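Local coordinates for protein alcohol dehydrogenase IV (Corynebacterium glutamicum, PDB 3IV7) that probably reduces maleylacetate with a nicotinamide cofactor, as a member of the iron-containing alcohol dehydrogenase family, at residues E67-A80 / G97-M109. Residues are numbered along the deposited sequence; the frame is centred on the assembly and turned at random.
Sequences EVVMHVPIEVAERA and GGSTIGLAKAIAM
Leu103 is the main bump of helix 98-109 and fills a hollow lined by Glu67, Val68, Val72, Val76, Ala77 and Ala80. Its CG lies anti to the backbone N (chi1 -175°), which carries the fork out toward the other segment. CD1 sinks onto helix 74-80, 3.8 Å from Ala77 CA and 3.8 Å from Ala80 CB. CD2 turns to the loop, close to Glu67 O; the 3.0 Å spacing is short and doubtful. Val72 fills the dip over Gly102, beside Leu103 and Ala106. Its CG1 touches Ala106 CB at 3.8 Å, while CG2 rests on the bare backbone of Gly102. Ala77 CB meets Ala106 CB at 3.7 Å, where small residues face each other; the axes of segments 74-80 and 98-109 come within 8.9 Å, crossing at -65°.

The contact belongs to the Rossmann-like N-terminal domain of this family. Helix 98-111 follows strand 91-96 of the parallel sheet, and Ile43 of strand 40-43 also packs on Val68, Thr100 and Ile107.

Farther along, the Ile107 CD1 end lies 3.6 Å from Ala80 CB. At the start of the helix, Val68 CG1 rests against the hydroxyls of Ser99 and Thr100. No direct hydrogen bond joins the segments. One water donates to Val69 O and, at 2.7 Å, to Ser99 O. On the far side of the loop, Arg79 grips both carboxylate oxygens of Glu67 side-on, through NE and NH2.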
loop_
_atom_site.group_PDB
_atom_site.type_symbol
_atom_site.label_atom_id
_atom_site.label_comp_id
_atom_site.label_asym_id
_atom_site.label_seq_id
_atom_site.Cartn_x
_atom_site.Cartn_y
_atom_site.Cartn_z
ATOM N N GLU A 67 -3.080 -32.707 -5.593
ATOM C CA GLU A 67 -4.465 -32.662 -6.081
ATOM C C GLU A 67 -4.979 -31.239 -6.180
ATOM O O GLU A 67 -5.662 -30.760 -5.310
ATOM C CB GLU A 67 -5.428 -33.533 -5.254
ATOM C CG GLU A 67 -6.800 -33.574 -5.916
ATOM C CD GLU A 67 -7.852 -34.362 -5.167
ATOM O OE1 GLU A 67 -7.710 -34.614 -3.956
ATOM O OE2 GLU A 67 -8.875 -34.677 -5.805
ATOM N N VAL A 68 -4.645 -30.581 -7.276
ATOM C CA VAL A 68 -5.052 -29.230 -7.531
ATOM C C VAL A 68 -6.060 -29.318 -8.652
ATOM O O VAL A 68 -5.790 -29.930 -9.669
ATOM C CB VAL A 68 -3.847 -28.366 -7.944
ATOM C CG1 VAL A 68 -4.285 -26.969 -8.432
ATOM C CG2 VAL A 68 -2.847 -28.287 -6.795
ATOM N N VAL A 69 -7.248 -28.747 -8.437
ATOM C CA VAL A 69 -8.360 -28.869 -9.396
ATOM C C VAL A 69 -8.999 -27.510 -9.575
ATOM O O VAL A 69 -9.272 -26.819 -8.612
ATOM C CB VAL A 69 -9.391 -29.912 -8.897
ATOM C CG1 VAL A 69 -10.552 -30.113 -9.921
ATOM C CG2 VAL A 69 -8.708 -31.211 -8.650
HETATM N N MSE A 70 -9.169 -27.087 -10.816
HETATM C CA MSE A 70 -9.806 -25.806 -11.175
HETATM C C MSE A 70 -11.145 -25.604 -10.442
HETATM O O MSE A 70 -11.926 -26.594 -10.280
HETATM C CB MSE A 70 -10.077 -25.819 -12.699
HETATM C CG MSE A 70 -10.517 -24.495 -13.278
HETATM SE SE MSE A 70 -10.781 -24.582 -15.221
HETATM C CE MSE A 70 -12.048 -26.077 -15.319
ATOM N N HIS A 71 -11.423 -24.386 -10.034
ATOM C CA HIS A 71 -12.688 -23.984 -9.345
ATOM C C HIS A 71 -12.806 -24.524 -7.893
ATOM O O HIS A 71 -13.840 -24.344 -7.244
ATOM C CB HIS A 71 -13.926 -24.379 -10.169
ATOM C CG HIS A 71 -13.868 -23.954 -11.603
ATOM N ND1 HIS A 71 -13.721 -22.639 -11.984
ATOM C CD2 HIS A 71 -14.026 -24.665 -12.752
ATOM C CE1 HIS A 71 -13.731 -22.563 -13.305
ATOM N NE2 HIS A 71 -13.917 -23.779 -13.796
ATOM N N VAL A 72 -11.747 -25.172 -7.411
ATOM C CA VAL A 72 -11.677 -25.750 -6.053
ATOM C C VAL A 72 -12.979 -26.414 -5.598
ATOM O O VAL A 72 -13.762 -25.823 -4.852
ATOM C CB VAL A 72 -11.194 -24.701 -4.993
ATOM C CG1 VAL A 72 -10.728 -25.405 -3.678
ATOM C CG2 VAL A 72 -10.048 -23.864 -5.551
ATOM N N PRO A 73 -13.220 -27.652 -6.076
ATOM C CA PRO A 73 -14.361 -28.406 -5.621
ATOM C C PRO A 73 -14.256 -28.625 -4.147
ATOM O O PRO A 73 -13.167 -28.855 -3.643
ATOM C CB PRO A 73 -14.230 -29.751 -6.367
ATOM C CG PRO A 73 -13.436 -29.418 -7.595
ATOM C CD PRO A 73 -12.493 -28.334 -7.167
ATOM N N ILE A 74 -15.397 -28.614 -3.470
ATOM C CA ILE A 74 -15.437 -28.737 -2.045
ATOM C C ILE A 74 -14.864 -30.064 -1.599
ATOM O O ILE A 74 -14.194 -30.124 -0.580
ATOM C CB ILE A 74 -16.888 -28.562 -1.484
ATOM C CG1 ILE A 74 -16.865 -28.543 0.067
ATOM C CG2 ILE A 74 -17.823 -29.700 -1.998
ATOM C CD1 ILE A 74 -15.912 -27.460 0.689
ATOM N N GLU A 75 -15.063 -31.119 -2.402
ATOM C CA GLU A 75 -14.524 -32.441 -2.069
ATOM C C GLU A 75 -12.975 -32.443 -2.121
ATOM O O GLU A 75 -12.314 -33.146 -1.366
ATOM C CB GLU A 75 -15.072 -33.518 -3.012
ATOM C CG GLU A 75 -16.658 -33.643 -3.047
ATOM C CD GLU A 75 -17.318 -32.636 -4.021
ATOM O OE1 GLU A 75 -16.594 -31.837 -4.644
ATOM O OE2 GLU A 75 -18.554 -32.655 -4.167
ATOM N N VAL A 76 -12.424 -31.693 -3.034
ATOM C CA VAL A 76 -10.971 -31.573 -3.150
ATOM C C VAL A 76 -10.429 -30.721 -1.970
ATOM O O VAL A 76 -9.425 -31.050 -1.366
ATOM C CB VAL A 76 -10.604 -30.965 -4.517
ATOM C CG1 VAL A 76 -9.100 -30.633 -4.613
ATOM C CG2 VAL A 76 -11.067 -31.943 -5.670
ATOM N N ALA A 77 -11.130 -29.633 -1.644
ATOM C CA ALA A 77 -10.756 -28.814 -0.496
ATOM C C ALA A 77 -10.806 -29.676 0.786
ATOM O O ALA A 77 -9.860 -29.662 1.593
ATOM C CB ALA A 77 -11.682 -27.612 -0.378
ATOM N N GLU A 78 -11.870 -30.473 0.934
ATOM C CA GLU A 78 -12.043 -31.318 2.137
ATOM C C GLU A 78 -10.926 -32.359 2.308
ATOM O O GLU A 78 -10.441 -32.555 3.423
ATOM C CB GLU A 78 -13.430 -31.979 2.175
ATOM C CG GLU A 78 -14.552 -31.004 2.562
ATOM C CD GLU A 78 -14.479 -30.583 4.028
ATOM O OE1 GLU A 78 -14.874 -31.377 4.883
ATOM O OE2 GLU A 78 -14.044 -29.455 4.324
ATOM N N ARG A 79 -10.526 -33.022 1.216
ATOM C CA ARG A 79 -9.351 -33.934 1.266
ATOM C C ARG A 79 -8.077 -33.192 1.654
ATOM O O ARG A 79 -7.341 -33.653 2.502
ATOM C CB ARG A 79 -9.135 -34.640 -0.071
ATOM C CG ARG A 79 -10.067 -35.837 -0.289
ATOM C CD ARG A 79 -9.699 -36.608 -1.568
ATOM N NE ARG A 79 -9.970 -35.845 -2.800
ATOM C CZ ARG A 79 -11.161 -35.775 -3.408
ATOM N NH1 ARG A 79 -12.238 -36.338 -2.874
ATOM N NH2 ARG A 79 -11.290 -35.085 -4.516
ATOM N N ALA A 80 -7.825 -32.034 1.032
ATOM C CA ALA A 80 -6.607 -31.242 1.351
ATOM C C ALA A 80 -6.585 -30.819 2.822
ATOM O O ALA A 80 -5.538 -30.864 3.470
ATOM C CB ALA A 80 -6.496 -30.037 0.453
ATOM N N GLY A 97 -0.298 -21.457 -10.023
ATOM C CA GLY A 97 -1.245 -20.412 -10.367
ATOM C C GLY A 97 -2.465 -20.308 -9.478
ATOM O O GLY A 97 -2.552 -20.932 -8.400
ATOM N N GLY A 98 -3.465 -19.595 -9.997
ATOM C CA GLY A 98 -4.753 -19.391 -9.310
ATOM C C GLY A 98 -5.371 -20.588 -8.579
ATOM O O GLY A 98 -5.820 -20.457 -7.449
ATOM N N SER A 99 -5.452 -21.730 -9.242
ATOM C CA SER A 99 -6.125 -22.885 -8.677
ATOM C C SER A 99 -5.298 -23.572 -7.562
ATOM O O SER A 99 -5.857 -24.202 -6.643
ATOM C CB SER A 99 -6.520 -23.872 -9.804
ATOM O OG SER A 99 -5.384 -24.515 -10.309
ATOM N N THR A 100 -3.974 -23.466 -7.662
ATOM C CA THR A 100 -3.087 -23.979 -6.644
ATOM C C THR A 100 -3.161 -23.097 -5.406
ATOM O O THR A 100 -3.324 -23.573 -4.298
ATOM C CB THR A 100 -1.670 -24.026 -7.158
ATOM O OG1 THR A 100 -1.651 -24.727 -8.418
ATOM C CG2 THR A 100 -0.767 -24.736 -6.126
ATOM N N ILE A 101 -3.058 -21.799 -5.617
ATOM C CA ILE A 101 -3.221 -20.844 -4.541
ATOM C C ILE A 101 -4.635 -20.982 -3.980
ATOM O O ILE A 101 -4.852 -20.874 -2.763
ATOM C CB ILE A 101 -2.968 -19.410 -5.028
ATOM C CG1 ILE A 101 -1.475 -19.228 -5.419
ATOM C CG2 ILE A 101 -3.357 -18.408 -3.947
ATOM C CD1 ILE A 101 -1.177 -17.986 -6.309
ATOM N N GLY A 102 -5.592 -21.264 -4.859
ATOM C CA GLY A 102 -6.994 -21.420 -4.442
ATOM C C GLY A 102 -7.185 -22.546 -3.427
ATOM O O GLY A 102 -7.970 -22.404 -2.462
ATOM N N LEU A 103 -6.475 -23.664 -3.629
ATOM C CA LEU A 103 -6.576 -24.790 -2.725
ATOM C C LEU A 103 -5.920 -24.478 -1.376
ATOM O O LEU A 103 -6.452 -24.838 -0.324
ATOM C CB LEU A 103 -5.976 -26.060 -3.351
ATOM C CG LEU A 103 -6.127 -27.350 -2.531
ATOM C CD1 LEU A 103 -7.591 -27.666 -2.259
ATOM C CD2 LEU A 103 -5.413 -28.574 -3.205
ATOM N N ALA A 104 -4.793 -23.781 -1.395
ATOM C CA ALA A 104 -4.130 -23.396 -0.152
ATOM C C ALA A 104 -5.085 -22.518 0.639
ATOM O O ALA A 104 -5.255 -22.700 1.836
ATOM C CB ALA A 104 -2.789 -22.667 -0.439
ATOM N N LYS A 105 -5.773 -21.620 -0.053
ATOM C CA LYS A 105 -6.733 -20.746 0.591
ATOM C C LYS A 105 -7.871 -21.569 1.197
ATOM O O LYS A 105 -8.302 -21.313 2.312
ATOM C CB LYS A 105 -7.295 -19.733 -0.416
ATOM C CG LYS A 105 -6.333 -18.583 -0.800
ATOM C CD LYS A 105 -7.016 -17.657 -1.809
ATOM C CE LYS A 105 -6.334 -16.294 -1.877
ATOM N NZ LYS A 105 -6.966 -15.420 -2.878
ATOM N N ALA A 106 -8.390 -22.526 0.438
ATOM C CA ALA A 106 -9.478 -23.350 0.937
ATOM C C ALA A 106 -9.069 -24.049 2.251
ATOM O O ALA A 106 -9.868 -24.125 3.197
ATOM C CB ALA A 106 -9.941 -24.346 -0.108
ATOM N N ILE A 107 -7.819 -24.491 2.332
ATOM C CA ILE A 107 -7.310 -25.141 3.555
ATOM C C ILE A 107 -7.245 -24.158 4.712
ATOM O O ILE A 107 -7.638 -24.480 5.824
ATOM C CB ILE A 107 -5.907 -25.760 3.364
ATOM C CG1 ILE A 107 -5.934 -26.843 2.286
ATOM C CG2 ILE A 107 -5.432 -26.409 4.708
ATOM C CD1 ILE A 107 -4.516 -27.329 1.837
ATOM N N ALA A 108 -6.735 -22.951 4.447
ATOM C CA ALA A 108 -6.644 -21.917 5.484
ATOM C C ALA A 108 -8.023 -21.496 6.031
ATOM O O ALA A 108 -8.140 -21.089 7.182
ATOM C CB ALA A 108 -5.907 -20.717 4.945
HETATM N N MSE A 109 -9.060 -21.593 5.209
HETATM C CA MSE A 109 -10.415 -21.208 5.646
HETATM C C MSE A 109 -10.832 -21.917 6.900
HETATM O O MSE A 109 -11.490 -21.326 7.760
HETATM C CB MSE A 109 -11.445 -21.509 4.566
HETATM C CG MSE A 109 -11.333 -20.657 3.338
HETATM SE SE MSE A 109 -12.547 -21.304 1.921
HETATM C CE MSE A 109 -14.214 -20.860 2.744
HETATM O O HOH W 1 -7.589 -26.243 -6.491
#